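Local coordinates for protein glutathione peroxidase (Schistosoma mansoni, PDB 2V1M) that catalyses the reduction of hydrogen peroxide by glutathione, yielding glutathione disulfide and water, and is built on the thioredoxin fold, at residues Phe117-Gln122 with Asn128-Asn133; Pro145-Ser150 with Glu159-Glu164; Pro71-Gln74 with Glu79-Ala82; Ser10-Thr15 with Lys28-Val33. All blocks are in the same frame, centred on the assembly; numbering follows the deposited sequence. Where two conformers were deposited one is given.

Contact 1. Residues Phe117-Gln122 with Asn128-Asn133; sequences FLKSRQ and NNIKWN. With SO4 (sulfate ion), chain B; SO4 (sulfate ion), chain C.
The flat carboxamide of Asn128 meets the last turns of helix 113-121 by its edge: ND2 donates to Lys119 O at 2.9 Å, with an N-H...O angle of 166°. That oxygen sits almost in the amide plane of Asn128. Seen from the Lys119 carbonyl the geometry is less regular, since the donor comes in from above the carbonyl plane. Asn128 OD1 accepts from Gly124 N, and with both ends bonded the amide is held against rotation. A second flat pair lies along the helix, where the Arg121 guanidinium has Phe117 CZ 3.6 Å above its centre.

The Lys119 side chain runs out over the loop. Its CD rests 4.0 Å from Ile130 CD1 and 3.6 Å from Asn128 O, and a bend at chi3 (-64°) then turns the chain near its tip. The ammonium group is held chiefly by Val106 O and Asn107 OD1. It also donates to a water 2.9 Å from Lys119 NZ that passes a bond on to Asn129 OD1, in one of two conformers of that residue. Asn128 N and Lys131 NZ each donate to a different sulfate, probably from the crystallisation liquor.

The contact joins the last part of helix 113-121 to the loop carrying the Trp-Asn sequence of the glutathione peroxidases, in which Asn133 ND2 bonds to the oxidised residue at position 43, the probable active-site position.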
loop_
_atom_site.group_PDB
_atom_site.type_symbol
_atom_site.label_atom_id
_atom_site.label_comp_id
_atom_site.label_asym_id
_atom_site.label_seq_id
_atom_site.Cartn_x
_atom_site.Cartn_y
_atom_site.Cartn_z
ATOM N N PHE A 117 -5.464 11.265 -3.529
ATOM C CA PHE A 117 -4.560 11.431 -4.666
ATOM C C PHE A 117 -4.491 10.162 -5.519
ATOM O O PHE A 117 -4.595 10.230 -6.770
ATOM C CB PHE A 117 -3.165 11.832 -4.168
ATOM C CG PHE A 117 -2.154 11.936 -5.262
ATOM C CD1 PHE A 117 -2.184 13.018 -6.173
ATOM C CD2 PHE A 117 -1.157 10.966 -5.411
ATOM C CE1 PHE A 117 -1.237 13.120 -7.175
ATOM C CE2 PHE A 117 -0.203 11.077 -6.430
ATOM C CZ PHE A 117 -0.245 12.162 -7.302
ATOM N N LEU A 118 -4.238 9.007 -4.904
ATOM C CA LEU A 118 -4.126 7.754 -5.668
ATOM C C LEU A 118 -5.382 7.549 -6.528
ATOM O O LEU A 118 -5.288 7.248 -7.724
ATOM C CB LEU A 118 -3.933 6.579 -4.722
ATOM C CG LEU A 118 -2.578 6.548 -3.985
ATOM C CD1 LEU A 118 -2.624 5.431 -2.944
ATOM C CD2 LEU A 118 -1.425 6.326 -4.968
ATOM N N LYS A 119 -6.551 7.684 -5.905
ATOM C CA LYS A 119 -7.820 7.480 -6.624
ATOM C C LYS A 119 -8.040 8.540 -7.706
ATOM O O LYS A 119 -8.707 8.253 -8.697
ATOM C CB LYS A 119 -8.993 7.471 -5.646
ATOM C CG LYS A 119 -9.011 6.269 -4.710
ATOM C CD LYS A 119 -10.296 6.201 -3.891
ATOM C CE LYS A 119 -10.450 7.365 -2.944
ATOM N NZ LYS A 119 -11.749 7.274 -2.255
ATOM N N SER A 120 -7.457 9.732 -7.534
ATOM C CA SER A 120 -7.594 10.778 -8.561
ATOM C C SER A 120 -6.742 10.470 -9.798
ATOM O O SER A 120 -6.959 11.079 -10.864
ATOM C CB SER A 120 -7.205 12.156 -8.023
ATOM O OG SER A 120 -5.811 12.339 -7.949
ATOM N N ARG A 121 -5.758 9.565 -9.661
ATOM C CA ARG A 121 -4.834 9.246 -10.753
ATOM C C ARG A 121 -5.161 7.956 -11.496
ATOM O O ARG A 121 -4.779 7.858 -12.681
ATOM C CB ARG A 121 -3.373 9.221 -10.253
ATOM C CG ARG A 121 -2.828 10.580 -9.836
ATOM C CD ARG A 121 -2.764 11.541 -11.042
ATOM N NE ARG A 121 -2.040 12.782 -10.765
ATOM C CZ ARG A 121 -0.715 12.915 -10.823
ATOM N NH1 ARG A 121 0.059 11.896 -11.168
ATOM N NH2 ARG A 121 -0.178 14.105 -10.551
ATOM N N GLN A 122 -5.765 6.980 -10.803
ATOM C CA GLN A 122 -6.092 5.699 -11.445
ATOM C C GLN A 122 -7.484 5.279 -11.031
ATOM O O GLN A 122 -7.744 5.046 -9.830
ATOM C CB GLN A 122 -5.095 4.602 -11.042
ATOM C CG GLN A 122 -3.726 4.752 -11.671
ATOM C CD GLN A 122 -3.769 4.582 -13.187
ATOM O OE1 GLN A 122 -3.468 5.543 -13.951
ATOM N NE2 GLN A 122 -4.171 3.447 -13.674
ATOM N N ASN A 128 -15.148 4.346 -8.588
ATOM C CA ASN A 128 -13.814 4.723 -8.156
ATOM C C ASN A 128 -13.446 4.450 -6.695
ATOM O O ASN A 128 -12.255 4.437 -6.360
ATOM C CB ASN A 128 -13.497 6.181 -8.493
ATOM C CG ASN A 128 -12.013 6.379 -8.765
ATOM O OD1 ASN A 128 -11.345 5.441 -9.225
ATOM N ND2 ASN A 128 -11.493 7.560 -8.532
ATOM N N ASN A 129 -14.400 4.374 -5.767
ATOM C CA ASN A 129 -14.035 4.061 -4.379
ATOM C C ASN A 129 -13.246 2.754 -4.336
ATOM O O ASN A 129 -13.447 1.848 -5.128
ATOM C CB ASN A 129 -15.294 3.859 -3.502
ATOM C CG ASN A 129 -15.851 5.168 -2.960
ATOM O OD1 ASN A 129 -15.456 6.255 -3.399
ATOM N ND2 ASN A 129 -16.744 5.073 -1.975
ATOM N N ILE A 130 -12.389 2.628 -3.338
ATOM C CA ILE A 130 -11.704 1.371 -3.015
ATOM C C ILE A 130 -12.797 0.350 -2.659
ATOM O O ILE A 130 -13.717 0.655 -1.877
ATOM C CB ILE A 130 -10.714 1.554 -1.849
ATOM C CG1 ILE A 130 -9.709 2.682 -2.109
ATOM C CG2 ILE A 130 -10.037 0.234 -1.496
ATOM C CD1 ILE A 130 -8.916 2.527 -3.408
ATOM N N LYS A 131 -12.692 -0.847 -3.224
ATOM C CA LYS A 131 -13.794 -1.784 -3.103
ATOM C C LYS A 131 -13.724 -2.731 -1.922
ATOM O O LYS A 131 -14.770 -3.168 -1.427
ATOM C CB LYS A 131 -13.936 -2.590 -4.369
ATOM C CG LYS A 131 -14.446 -1.766 -5.521
ATOM C CD LYS A 131 -14.347 -2.570 -6.819
ATOM C CE LYS A 131 -14.978 -1.875 -8.010
ATOM N NZ LYS A 131 -14.419 -0.528 -8.252
ATOM N N TRP A 132 -12.525 -3.052 -1.449
ATOM C CA TRP A 132 -12.379 -3.912 -0.275
ATOM C C TRP A 132 -10.933 -3.783 0.216
ATOM O O TRP A 132 -10.126 -3.026 -0.350
ATOM C CB TRP A 132 -12.778 -5.391 -0.579
ATOM C CG TRP A 132 -13.206 -6.134 0.648
ATOM C CD1 TRP A 132 -12.567 -7.189 1.244
ATOM C CD2 TRP A 132 -14.347 -5.845 1.471
ATOM N NE1 TRP A 132 -13.250 -7.575 2.384
ATOM C CE2 TRP A 132 -14.336 -6.760 2.550
ATOM C CE3 TRP A 132 -15.409 -4.908 1.394
ATOM C CZ2 TRP A 132 -15.341 -6.778 3.539
ATOM C CZ3 TRP A 132 -16.413 -4.936 2.380
ATOM C CH2 TRP A 132 -16.357 -5.869 3.438
ATOM N N ASN A 133 -10.607 -4.534 1.264
ATOM C CA ASN A 133 -9.210 -4.645 1.693
ATOM C C ASN A 133 -8.339 -5.186 0.557
ATOM O O ASN A 133 -8.774 -5.989 -0.268
ATOM C CB ASN A 133 -9.128 -5.544 2.918
ATOM C CG ASN A 133 -10.111 -5.149 3.989
ATOM O OD1 ASN A 133 -10.074 -4.026 4.516
ATOM N ND2 ASN A 133 -11.034 -6.065 4.293
HETATM S S SO4 B . -10.846 -1.696 -8.400
HETATM O O1 SO4 B . -11.692 -0.498 -8.077
HETATM O O2 SO4 B . -11.474 -2.357 -9.565
HETATM O O3 SO4 B . -9.498 -1.195 -8.736
HETATM O O4 SO4 B . -10.848 -2.631 -7.277
HETATM S S SO4 C . -17.173 7.248 -10.258
HETATM O O1 SO4 C . -18.620 7.390 -10.459
HETATM O O2 SO4 C . -16.663 6.404 -11.348
HETATM O O3 SO4 C . -16.591 8.592 -10.334
HETATM O O4 SO4 C . -16.865 6.623 -8.969
HETATM O O HOH W 1 -13.383 7.446 -4.623
#

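Contact 2. Residues Pro145-Ser150 with Glu159-Glu164. With SO4 (sulfate ion), chain B.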
loop_
_atom_site.group_PDB
_atom_site.type_symbol
_atom_site.label_atom_id
_atom_site.label_comp_id
_atom_site.label_asym_id
_atom_site.label_seq_id
_atom_site.Cartn_x
_atom_site.Cartn_y
_atom_site.Cartn_z
ATOM N N PRO A 145 1.321 7.527 -9.673
ATOM C CA PRO A 145 0.504 6.272 -9.667
ATOM C C PRO A 145 0.090 5.938 -11.106
ATOM O O PRO A 145 -0.649 6.702 -11.751
ATOM C CB PRO A 145 -0.705 6.619 -8.800
ATOM C CG PRO A 145 -0.299 7.905 -8.051
ATOM C CD PRO A 145 0.569 8.643 -9.049
ATOM N N VAL A 146 0.588 4.801 -11.605
ATOM C CA VAL A 146 0.374 4.444 -12.997
ATOM C C VAL A 146 -0.406 3.150 -13.180
ATOM O O VAL A 146 -0.726 2.827 -14.352
ATOM C CB VAL A 146 1.665 4.455 -13.840
ATOM C CG1 VAL A 146 2.263 5.852 -13.885
ATOM C CG2 VAL A 146 2.671 3.432 -13.302
ATOM N N LYS A 147 -0.753 2.417 -12.107
ATOM C CA LYS A 147 -1.629 1.268 -12.271
ATOM C C LYS A 147 -2.326 1.028 -10.954
ATOM O O LYS A 147 -1.780 1.300 -9.869
ATOM C CB LYS A 147 -0.884 0.023 -12.754
ATOM C CG LYS A 147 -1.812 -0.997 -13.443
ATOM C CD LYS A 147 -1.071 -1.821 -14.488
ATOM C CE LYS A 147 -1.916 -2.963 -15.007
ATOM N NZ LYS A 147 -1.146 -3.819 -15.954
ATOM N N ARG A 148 -3.523 0.459 -11.040
ATOM C CA ARG A 148 -4.345 0.119 -9.888
ATOM C C ARG A 148 -4.878 -1.298 -10.083
ATOM O O ARG A 148 -5.303 -1.680 -11.202
ATOM C CB ARG A 148 -5.530 1.098 -9.820
ATOM C CG ARG A 148 -6.567 0.802 -8.772
ATOM C CD ARG A 148 -7.669 1.875 -8.837
ATOM N NE ARG A 148 -8.783 1.534 -7.964
ATOM C CZ ARG A 148 -9.653 2.423 -7.484
ATOM N NH1 ARG A 148 -9.492 3.741 -7.709
ATOM N NH2 ARG A 148 -10.679 2.005 -6.745
ATOM N N TYR A 149 -4.850 -2.082 -9.007
ATOM C CA TYR A 149 -5.263 -3.500 -9.049
ATOM C C TYR A 149 -6.321 -3.723 -7.998
ATOM O O TYR A 149 -6.217 -3.269 -6.844
ATOM C CB TYR A 149 -4.061 -4.426 -8.801
ATOM C CG TYR A 149 -2.858 -4.143 -9.656
ATOM C CD1 TYR A 149 -2.648 -4.846 -10.856
ATOM C CD2 TYR A 149 -1.945 -3.154 -9.287
ATOM C CE1 TYR A 149 -1.526 -4.596 -11.648
ATOM C CE2 TYR A 149 -0.830 -2.903 -10.068
ATOM C CZ TYR A 149 -0.617 -3.625 -11.230
ATOM O OH TYR A 149 0.528 -3.345 -11.947
ATOM N N SER A 150 -7.328 -4.484 -8.388
ATOM C CA SER A 150 -8.457 -4.769 -7.514
ATOM C C SER A 150 -8.016 -5.736 -6.400
ATOM O O SER A 150 -7.010 -6.448 -6.526
ATOM C CB SER A 150 -9.593 -5.364 -8.343
ATOM O OG SER A 150 -9.241 -6.635 -8.833
ATOM N N GLU A 159 4.098 -8.509 -10.229
ATOM C CA GLU A 159 5.555 -8.470 -10.284
ATOM C C GLU A 159 6.076 -8.070 -11.671
ATOM O O GLU A 159 7.055 -7.331 -11.752
ATOM C CB GLU A 159 6.100 -9.839 -9.876
ATOM C CG GLU A 159 7.565 -9.813 -9.604
ATOM C CD GLU A 159 8.024 -10.881 -8.629
ATOM O OE1 GLU A 159 7.279 -11.277 -7.705
ATOM O OE2 GLU A 159 9.174 -11.308 -8.815
ATOM N N GLY A 160 5.458 -8.552 -12.746
ATOM C CA GLY A 160 5.907 -8.193 -14.096
ATOM C C GLY A 160 5.868 -6.667 -14.305
ATOM O O GLY A 160 6.814 -6.051 -14.851
ATOM N N ASP A 161 4.765 -6.045 -13.880
ATOM C CA ASP A 161 4.632 -4.606 -14.004
ATOM C C ASP A 161 5.656 -3.879 -13.131
ATOM O O ASP A 161 6.220 -2.860 -13.545
ATOM C CB ASP A 161 3.213 -4.162 -13.626
ATOM C CG ASP A 161 2.138 -4.638 -14.632
ATOM O OD1 ASP A 161 2.483 -4.973 -15.786
ATOM O OD2 ASP A 161 0.934 -4.618 -14.257
ATOM N N ILE A 162 5.899 -4.386 -11.921
ATOM C CA ILE A 162 6.948 -3.822 -11.088
ATOM C C ILE A 162 8.299 -3.877 -11.800
ATOM O O ILE A 162 9.039 -2.899 -11.784
ATOM C CB ILE A 162 6.989 -4.554 -9.732
ATOM C CG1 ILE A 162 5.761 -4.121 -8.884
ATOM C CG2 ILE A 162 8.314 -4.237 -8.973
ATOM C CD1 ILE A 162 5.489 -5.068 -7.702
ATOM N N MET A 163 8.648 -5.022 -12.391
ATOM C CA MET A 163 9.946 -5.135 -13.073
ATOM C C MET A 163 10.085 -4.104 -14.164
ATOM O O MET A 163 11.183 -3.546 -14.368
ATOM C CB MET A 163 10.186 -6.548 -13.658
ATOM C CG MET A 163 10.183 -7.676 -12.614
ATOM S SD MET A 163 11.103 -7.388 -11.140
ATOM C CE MET A 163 12.783 -7.559 -11.732
ATOM N N GLU A 164 9.013 -3.846 -14.917
ATOM C CA GLU A 164 9.113 -2.833 -15.971
ATOM C C GLU A 164 9.481 -1.487 -15.352
ATOM O O GLU A 164 10.409 -0.788 -15.824
ATOM C CB GLU A 164 7.828 -2.772 -16.813
ATOM C CG GLU A 164 7.576 -4.060 -17.646
ATOM C CD GLU A 164 6.219 -4.139 -18.346
ATOM O OE1 GLU A 164 5.156 -3.987 -17.711
ATOM O OE2 GLU A 164 6.216 -4.398 -19.560
HETATM S S SO4 B . -10.846 -1.696 -8.400
HETATM O O1 SO4 B . -11.692 -0.498 -8.077
HETATM O O2 SO4 B . -11.474 -2.357 -9.565
HETATM O O3 SO4 B . -9.498 -1.195 -8.736
HETATM O O4 SO4 B . -10.848 -2.631 -7.277
#
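Asp161, on the first turns of the C-terminal helix 159-167, reaches two side chains of strand 145-149, an edge strand of the thioredoxin-fold sheet. Its CB already lies 3.3 Å from Tyr149 OH. Beyond it CG comes to 3.6 Å from Lys147 NZ, and the work is left to OD2, which both partners use. The strand carries a classic beta bulge, with Val146 and Lys147 both facing Leu138 of the neighbouring strand.

Lys147 and Tyr149 both leave the strand toward the helix. The lysine swings CG away from its own backbone N (chi1 -158°) and stays extended, crossing Asp161 at about a right angle; its CD and CE pass the carboxylate before NZ closes a salt bridge to OD2. Tyr149 instead presents the rim of its ring, with Asp161 OD2 in the ring plane and the carboxylate turned 30° from it.

Arg148 points elsewhere, over the loop that contains Asn128, and donates through NE to O3 of a sulfate at 2.9 Å. Lys131 and Thr125 also bond that sulfate.

Two donors therefore grip a single carboxylate oxygen from different sides: Lys147 NZ at 2.8 Å meets Asp161 OD2 on the syn side, out of the carboxylate plane, whereas Tyr149 OH at 2.7 Å uses the anti lone pair of Asp161 OD2.

Contact 3. Residues Pro71-Gln74 with Glu79-Ala82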
loop_
_atom_site.group_PDB
_atom_site.type_symbol
_atom_site.label_atom_id
_atom_site.label_comp_id
_atom_site.label_asym_id
_atom_site.label_seq_id
_atom_site.Cartn_x
_atom_site.Cartn_y
_atom_site.Cartn_z
ATOM N N PRO A 71 -3.172 0.079 7.114
ATOM C CA PRO A 71 -4.361 -0.555 7.719
ATOM C C PRO A 71 -5.576 0.347 7.537
ATOM O O PRO A 71 -5.486 1.569 7.599
ATOM C CB PRO A 71 -3.990 -0.667 9.207
ATOM C CG PRO A 71 -2.428 -0.687 9.200
ATOM C CD PRO A 71 -2.112 0.326 8.129
ATOM N N CYS A 72 -6.736 -0.299 7.373
ATOM C CA CYS A 72 -7.984 0.454 7.174
ATOM C C CYS A 72 -9.128 -0.427 7.639
ATOM O O CYS A 72 -9.200 -1.604 7.262
ATOM C CB CYS A 72 -8.141 0.794 5.663
ATOM S SG CYS A 72 -9.719 1.577 5.274
ATOM N N ASN A 73 -10.012 0.148 8.477
ATOM C CA ASN A 73 -11.133 -0.570 9.060
ATOM C C ASN A 73 -12.486 -0.230 8.383
ATOM O O ASN A 73 -13.534 -0.388 9.025
ATOM C CB ASN A 73 -11.225 -0.316 10.576
ATOM C CG ASN A 73 -12.109 -1.344 11.266
ATOM O OD1 ASN A 73 -12.137 -2.515 10.891
ATOM N ND2 ASN A 73 -12.831 -0.919 12.284
ATOM N N GLN A 74 -12.466 0.221 7.123
ATOM C CA GLN A 74 -13.706 0.582 6.441
ATOM C C GLN A 74 -14.424 -0.589 5.791
ATOM O O GLN A 74 -15.533 -0.378 5.272
ATOM C CB GLN A 74 -13.464 1.687 5.414
ATOM C CG GLN A 74 -13.132 2.997 6.078
ATOM C CD GLN A 74 -12.984 4.105 5.057
ATOM O OE1 GLN A 74 -12.098 4.060 4.192
ATOM N NE2 GLN A 74 -13.882 5.099 5.128
ATOM N N GLU A 79 -10.308 -4.601 10.272
ATOM C CA GLU A 79 -9.084 -4.121 10.911
ATOM C C GLU A 79 -9.444 -3.404 12.214
ATOM O O GLU A 79 -9.201 -2.226 12.387
ATOM C CB GLU A 79 -8.303 -3.202 9.967
ATOM C CG GLU A 79 -6.881 -2.860 10.459
ATOM C CD GLU A 79 -5.906 -3.999 10.223
ATOM O OE1 GLU A 79 -6.121 -5.106 10.793
ATOM O OE2 GLU A 79 -4.937 -3.818 9.439
ATOM N N PRO A 80 -10.057 -4.143 13.176
ATOM C CA PRO A 80 -10.524 -3.481 14.404
ATOM C C PRO A 80 -9.425 -3.136 15.393
ATOM O O PRO A 80 -9.664 -2.290 16.283
ATOM C CB PRO A 80 -11.502 -4.514 15.006
ATOM C CG PRO A 80 -10.878 -5.842 14.549
ATOM C CD PRO A 80 -10.461 -5.559 13.123
ATOM N N TRP A 81 -8.266 -3.798 15.321
ATOM C CA TRP A 81 -7.245 -3.636 16.350
ATOM C C TRP A 81 -6.522 -2.293 16.208
ATOM O O TRP A 81 -6.537 -1.645 15.157
ATOM C CB TRP A 81 -6.216 -4.767 16.268
ATOM C CG TRP A 81 -6.796 -6.154 16.320
ATOM C CD1 TRP A 81 -7.954 -6.561 16.953
ATOM C CD2 TRP A 81 -6.250 -7.323 15.706
ATOM N NE1 TRP A 81 -8.163 -7.916 16.749
ATOM C CE2 TRP A 81 -7.127 -8.405 15.991
ATOM C CE3 TRP A 81 -5.116 -7.562 14.922
ATOM C CZ2 TRP A 81 -6.893 -9.700 15.502
ATOM C CZ3 TRP A 81 -4.888 -8.842 14.435
ATOM C CH2 TRP A 81 -5.767 -9.897 14.732
ATOM N N ALA A 82 -5.859 -1.899 17.292
ATOM C CA ALA A 82 -4.999 -0.726 17.251
ATOM C C ALA A 82 -3.627 -1.103 16.683
ATOM O O ALA A 82 -3.272 -2.291 16.518
ATOM C CB ALA A 82 -4.878 -0.073 18.651
#
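Asn73 and Glu79 face each other across a tight loop, the carboxamide of one turned toward the backbone of the other. Asn73 CG lies opposite its backbone N (chi1 -163°), which carries the amide across to Glu79, where OD1 accepts from Glu79 N at 2.8 Å. The N-H...O angle is 149°, and the donor is tilted from the carbonyl plane of the amide. Pro80 N, 3.5 Å from Asn73 OD1, has no hydrogen and makes no bond. Glu79 O also passes close to the Asn73 amide, yet it is an acceptor like OD1; its own partner is Lys103 NZ.

The glutamate side chain runs back the other way, along Cys72 and Pro71. Its CB packs 3.3 Å from Cys72 O, after which a bend at chi2 (78°) folds the carboxylate over the proline, with OE2 3.3 Å from Pro71 CB. The two side chains cross at a slant. The other oxygen of this buried acid, OE1, is hydrogen-bonded to a backbone amide, Cys41 N, while OE2 packs on the proline.

The Cys72 side chain starts out away from Glu79, and its SG receives Gln74 N at 3.6 Å. Gln74 OE1 in turn accepts from the backbone N atoms of Val106 and Asn107.

Both segments belong to the connection from strand 65-71 to helix 83-94, for which Ala82 is the N-cap residue. It is the first half of a beta-alpha-beta crossover to strand 99-100, an insertion that glutathione peroxidases add to the thioredoxin fold, entered here through the Pro-Cys-Asn-Gln sequence familiar from this family.

Contact 4. Residues Ser10-Thr15 with Lys28-Val33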
loop_
_atom_site.group_PDB
_atom_site.type_symbol
_atom_site.label_atom_id
_atom_site.label_comp_id
_atom_site.label_asym_id
_atom_site.label_seq_id
_atom_site.Cartn_x
_atom_site.Cartn_y
_atom_site.Cartn_z
ATOM N N SER A 10 2.523 14.353 -7.058
ATOM C CA SER A 10 3.189 13.062 -6.892
ATOM C C SER A 10 2.861 12.595 -5.486
ATOM O O SER A 10 2.351 13.383 -4.631
ATOM C CB SER A 10 4.722 13.167 -7.041
ATOM O OG SER A 10 5.290 13.725 -5.877
ATOM N N ILE A 11 3.213 11.340 -5.148
ATOM C CA ILE A 11 2.982 10.868 -3.797
ATOM C C ILE A 11 3.908 11.563 -2.808
ATOM O O ILE A 11 3.647 11.496 -1.589
ATOM C CB ILE A 11 3.145 9.334 -3.673
ATOM C CG1 ILE A 11 4.583 8.860 -3.954
ATOM C CG2 ILE A 11 2.075 8.584 -4.464
ATOM C CD1 ILE A 11 4.917 7.494 -3.339
ATOM N N TYR A 12 4.990 12.206 -3.264
ATOM C CA TYR A 12 5.988 12.756 -2.335
ATOM C C TYR A 12 5.445 13.927 -1.526
ATOM O O TYR A 12 6.041 14.280 -0.505
ATOM C CB TYR A 12 7.215 13.224 -3.116
ATOM C CG TYR A 12 7.780 12.202 -4.039
ATOM C CD1 TYR A 12 7.849 10.883 -3.657
ATOM C CD2 TYR A 12 8.274 12.578 -5.314
ATOM C CE1 TYR A 12 8.396 9.935 -4.520
ATOM C CE2 TYR A 12 8.842 11.654 -6.169
ATOM C CZ TYR A 12 8.894 10.351 -5.792
ATOM O OH TYR A 12 9.484 9.444 -6.669
ATOM N N GLU A 13 4.323 14.499 -1.968
ATOM C CA GLU A 13 3.763 15.658 -1.273
ATOM C C GLU A 13 3.135 15.296 0.064
ATOM O O GLU A 13 2.875 16.216 0.860
ATOM C CB GLU A 13 2.744 16.344 -2.155
ATOM C CG GLU A 13 3.436 16.974 -3.353
ATOM C CD GLU A 13 2.519 17.633 -4.312
ATOM O OE1 GLU A 13 1.295 17.562 -4.064
ATOM O OE2 GLU A 13 2.962 18.222 -5.322
ATOM N N PHE A 14 2.845 14.014 0.309
ATOM C CA PHE A 14 2.035 13.605 1.469
ATOM C C PHE A 14 2.895 13.151 2.623
ATOM O O PHE A 14 3.991 12.594 2.435
ATOM C CB PHE A 14 1.048 12.492 1.080
ATOM C CG PHE A 14 0.211 12.916 -0.059
ATOM C CD1 PHE A 14 -0.776 13.905 0.117
ATOM C CD2 PHE A 14 0.483 12.459 -1.350
ATOM C CE1 PHE A 14 -1.490 14.414 -0.959
ATOM C CE2 PHE A 14 -0.217 12.970 -2.434
ATOM C CZ PHE A 14 -1.170 13.943 -2.254
ATOM N N THR A 15 2.350 13.355 3.828
ATOM C CA THR A 15 2.953 12.933 5.066
ATOM C C THR A 15 1.961 12.008 5.758
ATOM O O THR A 15 0.734 12.283 5.765
ATOM C CB THR A 15 3.306 14.171 5.963
ATOM O OG1 THR A 15 4.190 15.005 5.207
ATOM C CG2 THR A 15 4.041 13.777 7.224
ATOM N N LYS A 28 10.573 10.304 1.343
ATOM C CA LYS A 28 11.418 9.131 1.650
ATOM C C LYS A 28 11.541 8.186 0.450
ATOM O O LYS A 28 12.585 7.523 0.278
ATOM C CB LYS A 28 10.816 8.339 2.886
ATOM C CG LYS A 28 11.475 7.019 3.234
ATOM C CD LYS A 28 10.867 6.430 4.522
ATOM C CE LYS A 28 11.364 5.029 4.806
ATOM N NZ LYS A 28 11.071 4.570 6.182
ATOM N N TYR A 29 10.488 8.097 -0.355
ATOM C CA TYR A 29 10.376 7.093 -1.417
ATOM C C TYR A 29 10.791 7.600 -2.797
ATOM O O TYR A 29 10.652 6.877 -3.793
ATOM C CB TYR A 29 8.953 6.520 -1.423
ATOM C CG TYR A 29 8.641 5.834 -0.104
ATOM C CD1 TYR A 29 9.201 4.604 0.190
ATOM C CD2 TYR A 29 7.865 6.454 0.857
ATOM C CE1 TYR A 29 8.975 4.001 1.421
ATOM C CE2 TYR A 29 7.633 5.862 2.121
ATOM C CZ TYR A 29 8.202 4.636 2.388
ATOM O OH TYR A 29 7.947 4.082 3.615
ATOM N N ARG A 30 11.337 8.817 -2.865
ATOM C CA ARG A 30 11.769 9.357 -4.161
ATOM C C ARG A 30 12.751 8.401 -4.828
ATOM O O ARG A 30 13.720 7.933 -4.214
ATOM C CB ARG A 30 12.453 10.704 -3.977
ATOM C CG ARG A 30 12.526 11.517 -5.255
ATOM C CD ARG A 30 12.947 12.964 -4.988
ATOM N NE ARG A 30 11.904 13.874 -4.458
ATOM C CZ ARG A 30 11.078 14.587 -5.222
ATOM N NH1 ARG A 30 11.108 14.423 -6.529
ATOM N NH2 ARG A 30 10.187 15.433 -4.688
ATOM N N GLY A 31 12.503 8.118 -6.099
ATOM C CA GLY A 31 13.402 7.289 -6.882
ATOM C C GLY A 31 13.161 5.790 -6.779
ATOM O O GLY A 31 13.835 5.042 -7.480
ATOM N N HIS A 32 12.227 5.367 -5.931
ATOM C CA HIS A 32 11.882 3.942 -5.758
ATOM C C HIS A 32 10.504 3.660 -6.302
ATOM O O HIS A 32 9.629 4.513 -6.267
ATOM C CB HIS A 32 11.980 3.581 -4.268
ATOM C CG HIS A 32 13.415 3.571 -3.791
ATOM N ND1 HIS A 32 13.816 3.952 -2.524
ATOM C CD2 HIS A 32 14.557 3.235 -4.449
ATOM C CE1 HIS A 32 15.133 3.854 -2.429
ATOM N NE2 HIS A 32 15.607 3.409 -3.579
ATOM N N VAL A 33 10.313 2.454 -6.818
ATOM C CA VAL A 33 8.971 2.017 -7.209
ATOM C C VAL A 33 8.229 1.637 -5.942
ATOM O O VAL A 33 8.798 0.938 -5.098
ATOM C CB VAL A 33 9.066 0.813 -8.187
ATOM C CG1 VAL A 33 7.697 0.193 -8.466
ATOM C CG2 VAL A 33 9.752 1.228 -9.468
HETATM O O HOH W 2 8.509 7.046 -6.143
#
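Tyr12 and Arg30 meet because chi1 of the tyrosine, -52°, sends its ring toward the type II beta turn Tyr29-His32, while Arg30, extended as far as CD, bends at chi3 (-78°) and turns one face of its guanidinium onto Tyr12 CD2. Tyr12 sits in a short 3-10 segment that opens with an ST turn, Ser10 OG accepting from Tyr12 N at 3.0 Å.

The two side chains cross at about a right angle. Arg30 CB and CG lie over one ring face, off its centre, giving a CH-pi contact with Arg30 CG 4.2 Å from the Tyr12 ring centroid. Farther along, Tyr12 CD2 stands 3.4 Å above the middle of the guanidinium. The two planes are 46° apart, so the groups lean on each other rather than stacking flat. A salt bridge from Arg30 NH2 to Glu27 holds the charged end in place.

Gly31 takes the third position of the turn with a positive phi. Gly31 N gives Tyr12 OH a weak hydrogen bond of 3.3 Å, and a water 2.6 Å from Tyr12 OH donates to His32 O.

How the contacts relate
From the N terminus the four contacts follow in series, none enclosing or crossing another. Contact 4 closes the loop that carries the hairpin 15-17/23-25 and leads into strand 33-39. Contact 3 closes a short loop between strand 65-71 and helix 83-94. Contact 1 shuts the loop after helix 113-121, and contact 2 joins strand 145-149 to helix 159-167. Contact 1 touches all the others: Phe117 packs on Phe14 of contact 4, Gln122 O and Asn128 O both probably accept from Arg148 of contact 2, and Asn133 lies against Cys72 of contact 3. Contacts 3 and 4 lie on opposite sides of the chain's centre, their centres about 24 Å apart.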